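Local coordinates for protein nitrophorin Cim l NP (Cimex lectularius, PDB 2IMQ) that delivers heme-carried nitric oxide to the victim during feeding, causing vasodilation, at residues Tyr156-Asp161 and Leu209-Thr214; Asp199-Ala204 and Arg244-Ser249. All blocks are in the same frame, centred on the assembly; numbering follows the deposited sequence.

Contact 1: residues Tyr156-Asp161 and Leu209-Thr214; sequences YSKKDD and LFDGWT
Ser157 and Trp213 meet through polar atoms without bonding directly: Ser157 OG lies 4.0 Å from Trp213 NE1, approaching the indole obliquely. The gap is spanned by Asp155, just ahead in the chain, whose two carboxylate oxygens hydrogen-bond one to Ser157 OG and one to Trp213 NE1, so that a single acid holds the hydroxyl and the indole together. With chi1 at 77°, OG sits between the backbone N and the carbonyl carbon and faces the opposite loop, where a water donates both to Ser157 OG (3.1 Å) and to the carbonyl oxygen Asp211 O (2.9 Å). At Lys158 the side chain runs out extended along most of its length, and its last bond swings the ammonium toward Asp211. Lys158 NZ remains 4.5 Å from Asp211 OD1, beyond a salt bridge; a second water lies near both, donating to Asp211 OD1 at 2.7 Å, but its contact with the lysine is too short to be taken literally. Asp211 opens the corner of a type II beta turn closed by Trp213 N to Phe210 O (3.1 Å), with Gly212 at the position of positive phi. Trp168 packs edge-to-face with the rings of both Phe210 and Trp213. The arrangement is a water-bridged contact between a loop and a type II turn, beside strands 165-169 and 243-248 of the five-stranded sheet of the DNase I-like beta-sandwich.

Contact 2: residues Asp199-Ala204 and Arg244-Ser249; sequences DQLKKA and RALYKS
Asp199 and Arg244 form a two-pronged salt bridge, the guanidinium presenting both terminal nitrogens end-on, one to each carboxylate oxygen. Arg244 NH1 donates to Asp199 OD1 at 2.9 Å, meeting it on the syn side, but the bond is bent, with an N-H...O angle of 144°. Arg244 NH2 to Asp199 OD2 (3.0 Å) is much straighter: the acceptor lies in the guanidinium plane, although the donor approaches from above the carboxylate plane. The two flat groups are thus twisted by 60° rather than coplanar. That twist goes with a second role for the acid. Asp199 CG stands anti to the backbone N (chi1 176°), from where the carboxylate meets both Arg244 and Leu201 N. The latter donates to Asp199 OD2 at 3.0 Å from the face opposite to Arg244 NH2, a capping bond at the start of helix 201-206, so OD2 is gripped from both faces.

The arginine reaches the acid by a folded route, bent at both chi2 and chi3. Its head is further fixed by Glu215, which pairs with NE, and by the carbonyl of Trp241, which accepts from NH1; two carboxylates thus face the buried guanidinium and probably balance its charge.

Beside the ion pair, Leu201 CB lies 4.0 Å from Arg244 NH2, leucine and arginine lying alongside each other and running in opposite directions. Farther along the strand, Leu201 CD2 meets Leu246 CD2 at 4.0 Å. Here the Asp-capped start of a helix packs on the outermost strand 243-248 of the five-stranded sheet, a buried helix-on-sheet contact within the DNase I-like fold.

From the N terminus, the chain passes 156-161, the loop before strand 165-169, then 199-204 at the start of helix 201-206, before 209-214 returns to the first loop to close contact 1 over 47 intervening residues. Strand 243-248 then comes back to the helix start, closing contact 2 over 39. The two loops therefore cross rather than nest. Their centres are 11 Å apart and they touch directly: Lys248 NZ is 2.7 Å from both Ser157 OG and Asp211 O, probable hydrogen bonds, while Phe210 packs on Leu246. The edge strand thus joins the helix of contact 2 to both loops of contact 1.

Contact 1: residues Tyr156-Asp161 and Leu209-Thr214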
ATOM      1  N   TYR A 156       0.178 -13.977   3.925  1.00 20.72           N
ATOM      2  CA  TYR A 156      -0.317 -14.628   5.132  1.00 21.83           C
ATOM      3  C   TYR A 156      -1.683 -15.262   4.939  1.00 22.08           C
ATOM      4  O   TYR A 156      -2.315 -15.727   5.911  1.00 24.06           O
ATOM      5  CB  TYR A 156      -0.273 -13.646   6.313  1.00 21.54           C
ATOM      6  CG  TYR A 156       1.057 -13.547   7.003  1.00 22.34           C
ATOM      7  CD1 TYR A 156       2.260 -13.600   6.333  1.00 23.07           C
ATOM      8  CD2 TYR A 156       1.098 -13.340   8.357  1.00 24.33           C
ATOM      9  CE1 TYR A 156       3.465 -13.534   7.017  1.00 24.04           C
ATOM     10  CE2 TYR A 156       2.283 -13.264   9.037  1.00 23.10           C
ATOM     11  CZ  TYR A 156       3.452 -13.371   8.370  1.00 23.38           C
ATOM     12  OH  TYR A 156       4.662 -13.290   9.004  1.00 26.97           O
ATOM     13  N   SER A 157      -2.154 -15.323   3.703  1.00 22.88           N
ATOM     14  CA  SER A 157      -3.320 -16.122   3.355  1.00 25.78           C
ATOM     15  C   SER A 157      -2.884 -17.555   3.010  1.00 26.39           C
ATOM     16  O   SER A 157      -3.736 -18.448   2.963  1.00 29.55           O
ATOM     17  CB  SER A 157      -4.120 -15.541   2.193  1.00 26.42           C
ATOM     18  OG  SER A 157      -3.525 -15.778   0.947  1.00 25.52           O
ATOM     19  N   LYS A 158      -1.582 -17.753   2.746  1.00 27.63           N
ATOM     20  CA  LYS A 158      -0.999 -19.054   2.345  1.00 30.52           C
ATOM     21  C   LYS A 158      -0.178 -19.501   3.508  1.00 32.11           C
ATOM     22  O   LYS A 158       1.010 -19.797   3.370  1.00 35.32           O
ATOM     23  CB  LYS A 158      -0.085 -18.883   1.152  1.00 30.28           C
ATOM     24  CG  LYS A 158      -0.776 -18.704  -0.097  1.00 30.91           C
ATOM     25  CD  LYS A 158       0.218 -18.660  -1.227  1.00 32.80           C
ATOM     26  CE  LYS A 158      -0.527 -18.567  -2.511  1.00 33.60           C
ATOM     27  NZ  LYS A 158      -1.491 -19.744  -2.671  1.00 38.30           N
ATOM     28  N   LYS A 159      -0.772 -19.414   4.683  1.00 33.13           N
ATOM     29  CA  LYS A 159      -0.184 -19.892   5.927  1.00 33.46           C
ATOM     30  C   LYS A 159      -1.117 -21.012   6.393  1.00 33.24           C
ATOM     31  O   LYS A 159      -2.247 -21.119   5.942  1.00 32.36           O
ATOM     32  CB  LYS A 159      -0.123 -18.784   6.985  1.00 34.41           C
ATOM     33  CG  LYS A 159       1.108 -17.875   6.867  1.00 37.05           C
ATOM     34  CD  LYS A 159       1.539 -17.278   8.187  1.00 37.51           C
ATOM     35  CE  LYS A 159       2.719 -18.028   8.839  1.00 41.00           C
ATOM     36  NZ  LYS A 159       4.068 -17.692   8.245  1.00 44.00           N
ATOM     37  N   ASP A 160      -0.638 -21.844   7.301  1.00 33.10           N
ATOM     38  CA  ASP A 160      -1.461 -22.936   7.841  1.00 32.79           C
ATOM     39  C   ASP A 160      -2.675 -22.384   8.608  1.00 31.96           C
ATOM     40  O   ASP A 160      -3.777 -22.944   8.591  1.00 31.76           O
ATOM     41  CB  ASP A 160      -0.621 -23.787   8.796  1.00 32.94           C
ATOM     42  CG  ASP A 160       0.427 -24.616   8.087  1.00 34.68           C
ATOM     43  OD1 ASP A 160       1.409 -25.048   8.776  1.00 34.85           O
ATOM     44  OD2 ASP A 160       0.335 -24.915   6.868  1.00 34.04           O
ATOM     45  N   ASP A 161      -2.446 -21.275   9.287  1.00 31.85           N
ATOM     46  CA  ASP A 161      -3.461 -20.553  10.042  1.00 30.37           C
ATOM     47  C   ASP A 161      -3.526 -19.145   9.470  1.00 29.58           C
ATOM     48  O   ASP A 161      -2.876 -18.242  10.021  1.00 29.24           O
ATOM     49  CB  ASP A 161      -3.017 -20.441  11.479  1.00 32.18           C
ATOM     50  CG  ASP A 161      -4.138 -20.013  12.405  1.00 34.83           C
ATOM     51  OD1 ASP A 161      -5.278 -19.729  11.939  1.00 39.75           O
ATOM     52  OD2 ASP A 161      -3.960 -19.970  13.642  1.00 42.08           O
ATOM     53  N   LEU A 209       0.249 -15.632  -8.730  1.00 18.09           N
ATOM     54  CA  LEU A 209       0.724 -14.616  -7.800  1.00 18.70           C
ATOM     55  C   LEU A 209      -0.534 -13.831  -7.387  1.00 18.74           C
ATOM     56  O   LEU A 209      -1.527 -13.695  -8.123  1.00 22.90           O
ATOM     57  CB  LEU A 209       1.768 -13.772  -8.511  1.00 17.20           C
ATOM     58  CG  LEU A 209       2.926 -14.505  -9.264  1.00 18.11           C
ATOM     59  CD1 LEU A 209       3.905 -13.508  -9.870  1.00 21.30           C
ATOM     60  CD2 LEU A 209       3.697 -15.477  -8.420  1.00 18.80           C
ATOM     61  N   PHE A 210      -0.535 -13.379  -6.157  1.00 18.70           N
ATOM     62  CA  PHE A 210      -1.653 -12.596  -5.639  1.00 20.23           C
ATOM     63  C   PHE A 210      -2.953 -13.402  -5.748  1.00 20.96           C
ATOM     64  O   PHE A 210      -4.031 -12.806  -5.931  1.00 20.59           O
ATOM     65  CB  PHE A 210      -1.762 -11.205  -6.296  1.00 17.93           C
ATOM     66  CG  PHE A 210      -0.541 -10.355  -6.148  1.00 15.46           C
ATOM     67  CD1 PHE A 210       0.294 -10.102  -7.240  1.00 16.78           C
ATOM     68  CD2 PHE A 210      -0.215  -9.802  -4.943  1.00 17.78           C
ATOM     69  CE1 PHE A 210       1.415  -9.325  -7.053  1.00 18.89           C
ATOM     70  CE2 PHE A 210       0.895  -9.027  -4.807  1.00 18.55           C
ATOM     71  CZ  PHE A 210       1.702  -8.813  -5.838  1.00 18.86           C
ATOM     72  N   ASP A 211      -2.833 -14.753  -5.604  1.00 23.45           N
ATOM     73  CA  ASP A 211      -3.932 -15.696  -5.726  1.00 23.71           C
ATOM     74  C   ASP A 211      -5.037 -15.314  -4.780  1.00 21.94           C
ATOM     75  O   ASP A 211      -4.796 -15.314  -3.591  1.00 24.10           O
ATOM     76  CB  ASP A 211      -3.490 -17.154  -5.427  1.00 26.35           C
ATOM     77  CG  ASP A 211      -4.463 -18.158  -5.930  1.00 28.14           C
ATOM     78  OD1 ASP A 211      -4.054 -19.270  -6.291  1.00 39.96           O
ATOM     79  OD2 ASP A 211      -5.689 -17.918  -6.045  1.00 39.28           O
ATOM     80  N   GLY A 212      -6.263 -14.996  -5.269  1.00 20.76           N
ATOM     81  CA  GLY A 212      -7.378 -14.750  -4.363  1.00 20.60           C
ATOM     82  C   GLY A 212      -7.459 -13.379  -3.726  1.00 18.44           C
ATOM     83  O   GLY A 212      -8.346 -13.138  -2.918  1.00 21.23           O
ATOM     84  N   TRP A 213      -6.518 -12.511  -4.068  1.00 17.24           N
ATOM     85  CA  TRP A 213      -6.498 -11.154  -3.569  1.00 16.86           C
ATOM     86  C   TRP A 213      -7.352 -10.301  -4.469  1.00 18.04           C
ATOM     87  O   TRP A 213      -7.385 -10.489  -5.695  1.00 21.63           O
ATOM     88  CB  TRP A 213      -5.096 -10.639  -3.508  1.00 16.72           C
ATOM     89  CG  TRP A 213      -4.194 -11.240  -2.461  1.00 15.19           C
ATOM     90  CD1 TRP A 213      -3.508 -12.412  -2.546  1.00 16.34           C
ATOM     91  CD2 TRP A 213      -3.883 -10.677  -1.194  1.00 15.17           C
ATOM     92  NE1 TRP A 213      -2.819 -12.638  -1.387  1.00 16.75           N
ATOM     93  CE2 TRP A 213      -3.023 -11.566  -0.543  1.00 15.80           C
ATOM     94  CE3 TRP A 213      -4.236  -9.485  -0.554  1.00 16.39           C
ATOM     95  CZ2 TRP A 213      -2.475 -11.294   0.695  1.00 17.37           C
ATOM     96  CZ3 TRP A 213      -3.754  -9.224   0.690  1.00 17.03           C
ATOM     97  CH2 TRP A 213      -2.847 -10.101   1.318  1.00 15.45           C
ATOM     98  N   THR A 214      -8.047  -9.351  -3.875  1.00 16.48           N
ATOM     99  CA  THR A 214      -8.960  -8.529  -4.642  1.00 17.79           C
ATOM    100  C   THR A 214      -8.491  -7.122  -4.591  1.00 15.46           C
ATOM    101  O   THR A 214      -8.116  -6.640  -3.548  1.00 16.41           O
ATOM    102  CB  THR A 214     -10.355  -8.651  -4.038  1.00 17.06           C
ATOM    103  OG1 THR A 214     -10.747 -10.044  -3.988  1.00 21.51           O
ATOM    104  CG2 THR A 214     -11.388  -7.912  -4.839  1.00 19.29           C
TER
HETATM  105  O   HOH W   1      -2.723 -16.402  -1.956  1.00 28.64           O
HETATM  106  O   HOH W   2      -1.859 -20.200  -5.115  1.00 50.71           O

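Contact 2: residues Asp199-Ala204 and Arg244-Ser249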
ATOM      1  N   ASP A 199      -3.639  -3.967 -17.866  1.00 12.31           N
ATOM      2  CA  ASP A 199      -2.925  -3.996 -16.638  1.00 12.43           C
ATOM      3  C   ASP A 199      -2.469  -5.426 -16.328  1.00 11.97           C
ATOM      4  O   ASP A 199      -3.151  -6.398 -16.586  1.00 13.76           O
ATOM      5  CB  ASP A 199      -3.822  -3.438 -15.507  1.00 12.50           C
ATOM      6  CG  ASP A 199      -3.154  -3.547 -14.177  1.00 12.75           C
ATOM      7  OD1 ASP A 199      -2.316  -2.670 -13.824  1.00 13.28           O
ATOM      8  OD2 ASP A 199      -3.473  -4.476 -13.374  1.00 12.61           O
ATOM      9  N   GLN A 200      -1.285  -5.502 -15.720  1.00 12.62           N
ATOM     10  CA  GLN A 200      -0.626  -6.820 -15.491  1.00 12.51           C
ATOM     11  C   GLN A 200      -1.084  -7.573 -14.246  1.00 12.27           C
ATOM     12  O   GLN A 200      -0.692  -8.698 -14.065  1.00 13.71           O
ATOM     13  CB  GLN A 200       0.882  -6.625 -15.481  1.00 12.14           C
ATOM     14  CG  GLN A 200       1.461  -6.257 -16.826  1.00 12.93           C
ATOM     15  CD  GLN A 200       2.854  -5.777 -16.790  1.00 13.62           C
ATOM     16  OE1 GLN A 200       3.298  -5.133 -15.837  1.00 13.12           O
ATOM     17  NE2 GLN A 200       3.551  -5.982 -17.906  1.00 16.48           N
ATOM     18  N   LEU A 201      -1.950  -7.012 -13.407  1.00 12.83           N
ATOM     19  CA  LEU A 201      -2.331  -7.749 -12.204  1.00 12.92           C
ATOM     20  C   LEU A 201      -2.994  -9.052 -12.594  1.00 13.21           C
ATOM     21  O   LEU A 201      -2.725 -10.099 -12.004  1.00 13.82           O
ATOM     22  CB  LEU A 201      -3.199  -6.899 -11.288  1.00 13.64           C
ATOM     23  CG  LEU A 201      -3.594  -7.616  -9.975  1.00 15.29           C
ATOM     24  CD1 LEU A 201      -2.372  -7.948  -9.162  1.00 17.59           C
ATOM     25  CD2 LEU A 201      -4.527  -6.691  -9.210  1.00 16.60           C
ATOM     26  N   LYS A 202      -3.873  -9.050 -13.587  1.00 14.55           N
ATOM     27  CA  LYS A 202      -4.512 -10.295 -13.990  1.00 15.40           C
ATOM     28  C   LYS A 202      -3.542 -11.313 -14.531  1.00 15.74           C
ATOM     29  O   LYS A 202      -3.754 -12.498 -14.387  1.00 17.18           O
ATOM     30  CB  LYS A 202      -5.586 -10.013 -15.039  1.00 18.36           C
ATOM     31  CG  LYS A 202      -5.094  -9.448 -16.314  1.00 20.69           C
ATOM     32  CD  LYS A 202      -6.230  -9.254 -17.378  1.00 23.17           C
ATOM     33  CE  LYS A 202      -7.115  -8.109 -17.028  1.00 22.96           C
ATOM     34  NZ  LYS A 202      -6.472  -6.788 -16.616  1.00 20.29           N
ATOM     35  N   LYS A 203      -2.477 -10.832 -15.157  1.00 15.41           N
ATOM     36  CA  LYS A 203      -1.385 -11.725 -15.642  1.00 16.29           C
ATOM     37  C   LYS A 203      -0.626 -12.329 -14.490  1.00 15.25           C
ATOM     38  O   LYS A 203      -0.368 -13.538 -14.488  1.00 17.45           O
ATOM     39  CB  LYS A 203      -0.438 -10.958 -16.535  1.00 17.24           C
ATOM     40  CG  LYS A 203      -1.090 -10.365 -17.781  1.00 20.43           C
ATOM     41  CD  LYS A 203       0.028  -9.658 -18.622  1.00 24.67           C
ATOM     42  CE  LYS A 203      -0.488  -9.013 -19.837  1.00 29.59           C
ATOM     43  NZ  LYS A 203      -0.820 -10.128 -20.753  1.00 33.62           N
ATOM     44  N   ALA A 204      -0.313 -11.532 -13.485  1.00 14.61           N
ATOM     45  CA  ALA A 204       0.288 -12.042 -12.274  1.00 15.22           C
ATOM     46  C   ALA A 204      -0.595 -13.101 -11.629  1.00 15.18           C
ATOM     47  O   ALA A 204      -0.116 -14.170 -11.269  1.00 15.70           O
ATOM     48  CB  ALA A 204       0.564 -10.892 -11.332  1.00 14.25           C
ATOM     49  N   ARG A 244      -1.072   0.255  -5.350  1.00 12.54           N
ATOM     50  CA  ARG A 244      -2.256  -0.535  -5.338  1.00 12.66           C
ATOM     51  C   ARG A 244      -2.564  -0.930  -3.923  1.00 13.03           C
ATOM     52  O   ARG A 244      -1.692  -1.011  -3.067  1.00 14.18           O
ATOM     53  CB  ARG A 244      -2.108  -1.830  -6.193  1.00 13.12           C
ATOM     54  CG  ARG A 244      -1.458  -1.622  -7.544  1.00 13.70           C
ATOM     55  CD  ARG A 244      -2.273  -0.832  -8.558  1.00 13.86           C
ATOM     56  NE  ARG A 244      -3.270  -1.630  -9.221  1.00 14.60           N
ATOM     57  CZ  ARG A 244      -3.090  -2.265 -10.365  1.00 13.53           C
ATOM     58  NH1 ARG A 244      -1.934  -2.181 -11.027  1.00 13.43           N
ATOM     59  NH2 ARG A 244      -4.075  -3.025 -10.842  1.00 15.09           N
ATOM     60  N   ALA A 245      -3.838  -1.229  -3.696  1.00 12.96           N
ATOM     61  CA  ALA A 245      -4.296  -1.877  -2.450  1.00 13.07           C
ATOM     62  C   ALA A 245      -5.066  -3.113  -2.780  1.00 14.05           C
ATOM     63  O   ALA A 245      -6.035  -3.064  -3.546  1.00 15.69           O
ATOM     64  CB  ALA A 245      -5.197  -0.918  -1.649  1.00 15.43           C
ATOM     65  N   LEU A 246      -4.632  -4.222  -2.213  1.00 13.49           N
ATOM     66  CA  LEU A 246      -5.287  -5.507  -2.386  1.00 13.41           C
ATOM     67  C   LEU A 246      -5.733  -5.970  -1.008  1.00 14.78           C
ATOM     68  O   LEU A 246      -5.117  -5.685   0.019  1.00 15.38           O
ATOM     69  CB  LEU A 246      -4.325  -6.558  -2.936  1.00 14.65           C
ATOM     70  CG  LEU A 246      -3.643  -6.217  -4.211  1.00 14.65           C
ATOM     71  CD1 LEU A 246      -2.713  -7.366  -4.598  1.00 16.90           C
ATOM     72  CD2 LEU A 246      -4.628  -5.860  -5.322  1.00 16.70           C
ATOM     73  N   TYR A 247      -6.829  -6.719  -0.989  1.00 14.60           N
ATOM     74  CA  TYR A 247      -7.360  -7.263   0.261  1.00 15.17           C
ATOM     75  C   TYR A 247      -7.821  -8.680   0.115  1.00 15.54           C
ATOM     76  O   TYR A 247      -8.160  -9.115  -0.971  1.00 16.77           O
ATOM     77  CB  TYR A 247      -8.536  -6.419   0.764  1.00 16.11           C
ATOM     78  CG  TYR A 247      -9.772  -6.394  -0.079  1.00 16.47           C
ATOM     79  CD1 TYR A 247     -10.859  -7.268   0.179  1.00 19.31           C
ATOM     80  CD2 TYR A 247      -9.915  -5.541  -1.130  1.00 17.23           C
ATOM     81  CE1 TYR A 247     -12.027  -7.243  -0.601  1.00 18.76           C
ATOM     82  CE2 TYR A 247     -11.087  -5.499  -1.877  1.00 17.84           C
ATOM     83  CZ  TYR A 247     -12.124  -6.344  -1.634  1.00 20.73           C
ATOM     84  OH  TYR A 247     -13.265  -6.248  -2.442  1.00 24.14           O
ATOM     85  N   LYS A 248      -7.847  -9.373   1.251  1.00 16.80           N
ATOM     86  CA  LYS A 248      -8.292 -10.757   1.290  1.00 17.60           C
ATOM     87  C   LYS A 248      -8.602 -11.075   2.729  1.00 18.42           C
ATOM     88  O   LYS A 248      -8.028 -10.505   3.640  1.00 17.48           O
ATOM     89  CB  LYS A 248      -7.141 -11.697   0.833  1.00 19.89           C
ATOM     90  CG  LYS A 248      -7.459 -13.122   0.489  1.00 20.89           C
ATOM     91  CD  LYS A 248      -6.203 -13.791  -0.096  1.00 22.71           C
ATOM     92  CE  LYS A 248      -6.518 -15.236  -0.386  1.00 26.67           C
ATOM     93  NZ  LYS A 248      -5.435 -15.939  -0.994  1.00 29.38           N
ATOM     94  N   SER A 249      -9.406 -12.120   2.909  1.00 19.08           N
ATOM     95  CA  SER A 249      -9.597 -12.787   4.206  1.00 18.34           C
ATOM     96  C   SER A 249      -9.227 -14.229   4.069  1.00 20.60           C
ATOM     97  O   SER A 249      -9.577 -14.855   3.105  1.00 20.86           O
ATOM     98  CB  SER A 249     -11.043 -12.730   4.658  1.00 18.67           C
ATOM     99  OG  SER A 249     -11.263 -13.451   5.901  1.00 19.74           O
TER